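Local coordinates for protein tripeptidase (Staphylococcus aureus subsp. aureus, PDB 3RZA) that probably cleaves tripeptides as a metal-dependent peptidase of the M20 family, with zinc and calcium ions bound in its catalytic domain, at residues V222-I227 with D262-E267; A229-R234 with D287-T292. All coordinates share one frame; numbering follows the deposited sequence.

Contact 1 of 2, residues V222-I227 with D262-E267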
loop_
_atom_site.group_PDB
_atom_site.type_symbol
_atom_site.label_atom_id
_atom_site.label_comp_id
_atom_site.label_asym_id
_atom_site.label_seq_id
_atom_site.Cartn_x
_atom_site.Cartn_y
_atom_site.Cartn_z
ATOM N N VAL A 222 15.601 -5.722 10.278
ATOM C CA VAL A 222 16.052 -4.662 9.379
ATOM C C VAL A 222 14.779 -4.182 8.674
ATOM O O VAL A 222 14.103 -4.983 8.011
ATOM C CB VAL A 222 17.100 -5.194 8.344
ATOM C CG1 VAL A 222 17.541 -4.096 7.403
ATOM C CG2 VAL A 222 18.330 -5.809 9.053
ATOM N N SER A 223 14.396 -2.921 8.887
ATOM C CA SER A 223 13.166 -2.393 8.313
ATOM C C SER A 223 13.373 -2.044 6.839
ATOM O O SER A 223 14.229 -1.224 6.537
ATOM C CB SER A 223 12.699 -1.151 9.042
ATOM O OG SER A 223 11.478 -0.715 8.470
ATOM N N ALA A 224 12.586 -2.660 5.940
ATOM C CA ALA A 224 12.545 -2.265 4.530
ATOM C C ALA A 224 11.930 -0.873 4.321
ATOM O O ALA A 224 12.276 -0.200 3.363
ATOM C CB ALA A 224 11.779 -3.327 3.681
ATOM N N ILE A 225 11.023 -0.449 5.210
ATOM C CA ILE A 225 10.459 0.932 5.163
ATOM C C ILE A 225 11.552 1.978 5.420
ATOM O O ILE A 225 11.727 2.890 4.586
ATOM C CB ILE A 225 9.285 1.127 6.132
ATOM C CG1 ILE A 225 8.059 0.364 5.633
ATOM C CG2 ILE A 225 8.962 2.623 6.314
ATOM C CD1 ILE A 225 6.914 0.255 6.693
ATOM N N ASN A 226 12.326 1.799 6.505
ATOM C CA ASN A 226 13.467 2.710 6.794
ATOM C C ASN A 226 14.472 2.762 5.650
ATOM O O ASN A 226 14.909 3.831 5.287
ATOM C CB ASN A 226 14.198 2.341 8.094
ATOM C CG ASN A 226 13.318 2.483 9.325
ATOM O OD1 ASN A 226 12.110 2.738 9.221
ATOM N ND2 ASN A 226 13.912 2.325 10.489
ATOM N N ILE A 227 14.819 1.598 5.092
ATOM C CA ILE A 227 15.772 1.517 3.974
ATOM C C ILE A 227 15.292 2.281 2.735
ATOM O O ILE A 227 16.044 3.087 2.172
ATOM C CB ILE A 227 16.041 0.053 3.539
ATOM C CG1 ILE A 227 16.888 -0.669 4.576
ATOM C CG2 ILE A 227 16.772 0.026 2.179
ATOM C CD1 ILE A 227 16.981 -2.179 4.339
ATOM N N ASP A 262 9.468 -6.191 6.500
ATOM C CA ASP A 262 10.544 -6.852 5.719
ATOM C C ASP A 262 10.432 -6.711 4.186
ATOM O O ASP A 262 11.255 -7.312 3.471
ATOM C CB ASP A 262 10.701 -8.324 6.123
ATOM C CG ASP A 262 9.540 -9.206 5.675
ATOM O OD1 ASP A 262 8.503 -8.684 5.239
ATOM O OD2 ASP A 262 9.667 -10.443 5.817
ATOM N N GLU A 263 9.452 -5.947 3.693
ATOM C CA GLU A 263 9.275 -5.745 2.259
ATOM C C GLU A 263 8.608 -4.439 1.909
ATOM O O GLU A 263 7.551 -4.122 2.446
ATOM C CB GLU A 263 8.474 -6.882 1.636
ATOM C CG GLU A 263 8.185 -6.705 0.119
ATOM C CD GLU A 263 7.745 -7.986 -0.577
ATOM O OE1 GLU A 263 7.730 -9.030 0.066
ATOM O OE2 GLU A 263 7.409 -7.947 -1.777
ATOM N N VAL A 264 9.187 -3.753 0.924
ATOM C CA VAL A 264 8.607 -2.568 0.325
ATOM C C VAL A 264 8.741 -2.666 -1.183
ATOM O O VAL A 264 9.819 -3.003 -1.690
ATOM C CB VAL A 264 9.335 -1.305 0.819
ATOM C CG1 VAL A 264 8.925 -0.093 0.008
ATOM C CG2 VAL A 264 9.030 -1.071 2.283
ATOM N N ILE A 265 7.661 -2.349 -1.895
ATOM C CA ILE A 265 7.670 -2.230 -3.358
ATOM C C ILE A 265 7.559 -0.765 -3.687
ATOM O O ILE A 265 6.647 -0.095 -3.172
ATOM C CB ILE A 265 6.478 -2.974 -4.019
ATOM C CG1 ILE A 265 6.451 -4.455 -3.618
ATOM C CG2 ILE A 265 6.514 -2.791 -5.550
ATOM C CD1 ILE A 265 7.672 -5.266 -4.033
ATOM N N LEU A 266 8.536 -0.261 -4.457
ATOM C CA LEU A 266 8.542 1.107 -4.991
ATOM C C LEU A 266 8.306 1.028 -6.479
ATOM O O LEU A 266 8.886 0.172 -7.130
ATOM C CB LEU A 266 9.910 1.782 -4.791
ATOM C CG LEU A 266 10.450 2.066 -3.397
ATOM C CD1 LEU A 266 9.445 2.848 -2.621
ATOM C CD2 LEU A 266 10.825 0.796 -2.682
ATOM N N GLU A 267 7.504 1.948 -7.019
ATOM C CA GLU A 267 7.381 2.128 -8.493
ATOM C C GLU A 267 7.618 3.577 -8.862
ATOM O O GLU A 267 6.921 4.479 -8.348
ATOM C CB GLU A 267 6.021 1.674 -9.004
ATOM C CG GLU A 267 5.728 0.201 -8.686
ATOM C CD GLU A 267 4.405 -0.291 -9.273
ATOM O OE1 GLU A 267 4.123 -0.022 -10.464
ATOM O OE2 GLU A 267 3.644 -0.925 -8.524
#

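Contact 2 of 2, residues A229-R234 with D287-T292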
loop_
_atom_site.group_PDB
_atom_site.type_symbol
_atom_site.label_atom_id
_atom_site.label_comp_id
_atom_site.label_asym_id
_atom_site.label_seq_id
_atom_site.Cartn_x
_atom_site.Cartn_y
_atom_site.Cartn_z
ATOM N N ALA A 229 12.855 4.552 2.540
ATOM C CA ALA A 229 12.788 5.983 2.882
ATOM C C ALA A 229 14.155 6.655 2.842
ATOM O O ALA A 229 14.294 7.743 2.279
ATOM C CB ALA A 229 12.152 6.187 4.246
ATOM N N LYS A 230 15.158 6.009 3.426
ATOM C CA LYS A 230 16.509 6.540 3.387
ATOM C C LYS A 230 17.041 6.620 1.952
ATOM O O LYS A 230 17.594 7.655 1.576
ATOM C CB LYS A 230 17.461 5.750 4.303
ATOM C CG LYS A 230 17.283 6.101 5.763
ATOM C CD LYS A 230 18.131 5.232 6.673
ATOM C CE LYS A 230 18.115 5.773 8.102
ATOM N NZ LYS A 230 18.992 5.033 9.025
ATOM N N ALA A 231 16.798 5.575 1.136
ATOM C CA ALA A 231 17.230 5.580 -0.278
ATOM C C ALA A 231 16.661 6.784 -1.051
ATOM O O ALA A 231 17.415 7.520 -1.698
ATOM C CB ALA A 231 16.858 4.290 -0.965
ATOM N N ILE A 232 15.357 7.012 -0.884
ATOM C CA ILE A 232 14.635 8.148 -1.471
ATOM C C ILE A 232 15.179 9.512 -1.020
ATOM O O ILE A 232 15.302 10.424 -1.861
ATOM C CB ILE A 232 13.110 8.081 -1.171
ATOM C CG1 ILE A 232 12.451 6.947 -1.943
ATOM C CG2 ILE A 232 12.418 9.400 -1.518
ATOM C CD1 ILE A 232 10.972 6.719 -1.492
ATOM N N SER A 233 15.543 9.642 0.259
ATOM C CA SER A 233 16.149 10.896 0.781
ATOM C C SER A 233 17.547 11.173 0.211
ATOM O O SER A 233 17.955 12.325 0.097
ATOM C CB SER A 233 16.210 10.886 2.318
ATOM O OG SER A 233 17.043 11.933 2.821
ATOM N N ARG A 234 18.281 10.110 -0.146
ATOM C CA ARG A 234 19.615 10.249 -0.764
ATOM C C ARG A 234 19.590 10.605 -2.263
ATOM O O ARG A 234 20.606 10.975 -2.799
ATOM C CB ARG A 234 20.420 8.956 -0.594
ATOM C CG ARG A 234 20.660 8.553 0.831
ATOM C CD ARG A 234 21.391 7.236 0.885
ATOM N NE ARG A 234 21.573 6.767 2.262
ATOM C CZ ARG A 234 22.472 5.857 2.667
ATOM N NH1 ARG A 234 23.276 5.233 1.805
ATOM N NH2 ARG A 234 22.548 5.543 3.962
ATOM N N ASP A 287 21.764 2.550 -8.289
ATOM C CA ASP A 287 22.915 2.495 -7.358
ATOM C C ASP A 287 22.573 2.912 -5.933
ATOM O O ASP A 287 23.026 2.259 -4.987
ATOM C CB ASP A 287 24.100 3.340 -7.860
ATOM C CG ASP A 287 24.782 2.746 -9.107
ATOM O OD1 ASP A 287 24.592 1.553 -9.413
ATOM O OD2 ASP A 287 25.521 3.485 -9.781
ATOM N N VAL A 288 21.747 3.953 -5.781
ATOM C CA VAL A 288 21.354 4.422 -4.449
ATOM C C VAL A 288 20.468 3.399 -3.710
ATOM O O VAL A 288 20.706 3.120 -2.533
ATOM C CB VAL A 288 20.709 5.841 -4.488
ATOM C CG1 VAL A 288 20.074 6.171 -3.175
ATOM C CG2 VAL A 288 21.799 6.890 -4.818
ATOM N N PHE A 289 19.501 2.801 -4.408
ATOM C CA PHE A 289 18.709 1.696 -3.831
ATOM C C PHE A 289 19.569 0.506 -3.383
ATOM O O PHE A 289 19.462 0.063 -2.243
ATOM C CB PHE A 289 17.643 1.183 -4.836
ATOM C CG PHE A 289 16.415 2.051 -4.942
ATOM C CD1 PHE A 289 15.706 2.436 -3.804
ATOM C CD2 PHE A 289 15.948 2.459 -6.190
ATOM C CE1 PHE A 289 14.563 3.219 -3.894
ATOM C CE2 PHE A 289 14.790 3.233 -6.294
ATOM C CZ PHE A 289 14.097 3.622 -5.126
ATOM N N GLU A 290 20.434 0.031 -4.280
ATOM C CA GLU A 290 21.269 -1.138 -4.033
ATOM C C GLU A 290 22.273 -0.924 -2.891
ATOM O O GLU A 290 22.308 -1.726 -1.936
ATOM C CB GLU A 290 21.976 -1.563 -5.316
ATOM C CG GLU A 290 20.982 -2.144 -6.369
ATOM C CD GLU A 290 21.649 -2.565 -7.696
ATOM O OE1 GLU A 290 22.773 -2.091 -7.982
ATOM O OE2 GLU A 290 21.031 -3.354 -8.467
ATOM N N THR A 291 22.995 0.200 -2.929
ATOM C CA THR A 291 24.004 0.505 -1.913
ATOM C C THR A 291 23.385 0.850 -0.555
ATOM O O THR A 291 23.940 0.461 0.460
ATOM C CB THR A 291 24.968 1.637 -2.349
ATOM O OG1 THR A 291 24.216 2.811 -2.632
ATOM C CG2 THR A 291 25.732 1.250 -3.563
ATOM N N THR A 292 22.235 1.551 -0.538
ATOM C CA THR A 292 21.535 1.854 0.722
ATOM C C THR A 292 20.989 0.596 1.412
ATOM O O THR A 292 21.132 0.441 2.643
ATOM C CB THR A 292 20.374 2.856 0.525
ATOM O OG1 THR A 292 20.891 4.061 -0.043
ATOM C CG2 THR A 292 19.676 3.195 1.876
#

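Contact 1 of 2, residues V222-I227 with D262-E267
Ala-224 and Val-264 form the tight part of this contact, where the first turn of helix 224-234 rests on the start of strand 263-272. The methyl of Ala-224 points toward the strand. Ala-224 CB lies 3.5 Å from Glu-263 N and 3.7 Å from Asp-262 C, so it packs on the peptide that joins them. Val-264 answers with a single branch. Val-264 CG2 sits 3.8 Å from Ala-224 CB and 3.5 Å from Ala-224 O. The first torsion of Val-264 (chi1 169°) sets CG1 anti to the backbone N and leaves CG2 beside that N, facing the helix. Val-264 CG2 also meets Ile-225 CG1 at 3.8 Å, and the two side chains cross at about a right angle.

Phe-251 and Ala-228 also touch Val-264, and Ile-225 packs on Gly-249 of the second subunit.

The other side is looser. The CB atoms of Asp-262, Glu-263 and Ser-223 point away from the other segment, and all three residues are partly exposed. Ser-223 is the N-cap of the helix. Ser-223 OG accepts from Ile-225 N and from Asn-226 N, both at 3.3 Å. Both bonds are weak. The Ile-225 bond is strongly bent, at 120°, while the Asn-226 bond is nearly straight, at 174°. Backbone bonds to other parts of the same chain hold both segments: Ala-224 with Ala-261, and Val-264 with Ile-208 of strand 194-209.

This is a helix start packed on a sheet strand, probably in the lid or dimerisation domain of M20 peptidases. The segments meet through van der Waals packing of aliphatic side chains on each other and on backbone atoms, and the helix gets its polar capping from its own serine rather than from the strand.

Contact 2 of 2, residues A229-R234 with D287-T292
Thr-292 has its CG2 anti to the backbone N and its OG1 beside that N (chi1 -58°), which turns the methyl to Ala-231 and the hydroxyl back to its own helix. Thr-292 OG1 donates to Val-288 O at 2.7 Å. That carbonyl also accepts from Thr-292 N, and the two donors reach it from opposite faces of its plane. Arg-234 runs extended from CG to NE and comes at Thr-292 from the opposite direction. The Arg-234 guanidinium lies with one face over Thr-292 CG2, which stands 3.9 Å from the plane, over the centre. Its charged end has a salt bridge from NH1 to Glu-295.

The methyl of Ala-231 projects toward helix 275-295. Ala-231 CB is 3.6 Å from Phe-289 CD1 and meets the ring obliquely. Val-288 CG1 lies 3.3 Å from Ala-231 O and 3.8 Å from Arg-234 CB. The axes of the two segments approach to 9.0 Å at 138°, with small Ala-231 facing Phe-289, Val-288 and Thr-292. This is helix-to-helix packing on one side of the domain's sheet, and Phe-289 continues inward onto Ala-206 and Ile-208 of strand 194-209.

The hydroxyl of Thr-292, a buried residue, bonds within its own helix. The interface is thus largely apolar, and the arginine at its rim adds its alkyl chain and guanidinium face while its charge is paired with Glu-295.

In the fold
Both contacts use helix 224-234. Contact 1 sets its first turn on strand 263-272, and contact 2 sets its later turns against helix 275-295, the next element after that strand. The helices lie on the sheet of the domain remote from the metal sites, consistent with the lid or dimerisation domain of M20 peptidases. The centres are about 11 Å apart, and Ile-227 O packs on Thr-292 CG2 at 3.6 Å. Contact 1 is the more buried and joins aliphatic groups to backbone. Contact 2 is partly buried, adds an aromatic ring, and reaches the surface through an arginine. Both also touch the second subunit.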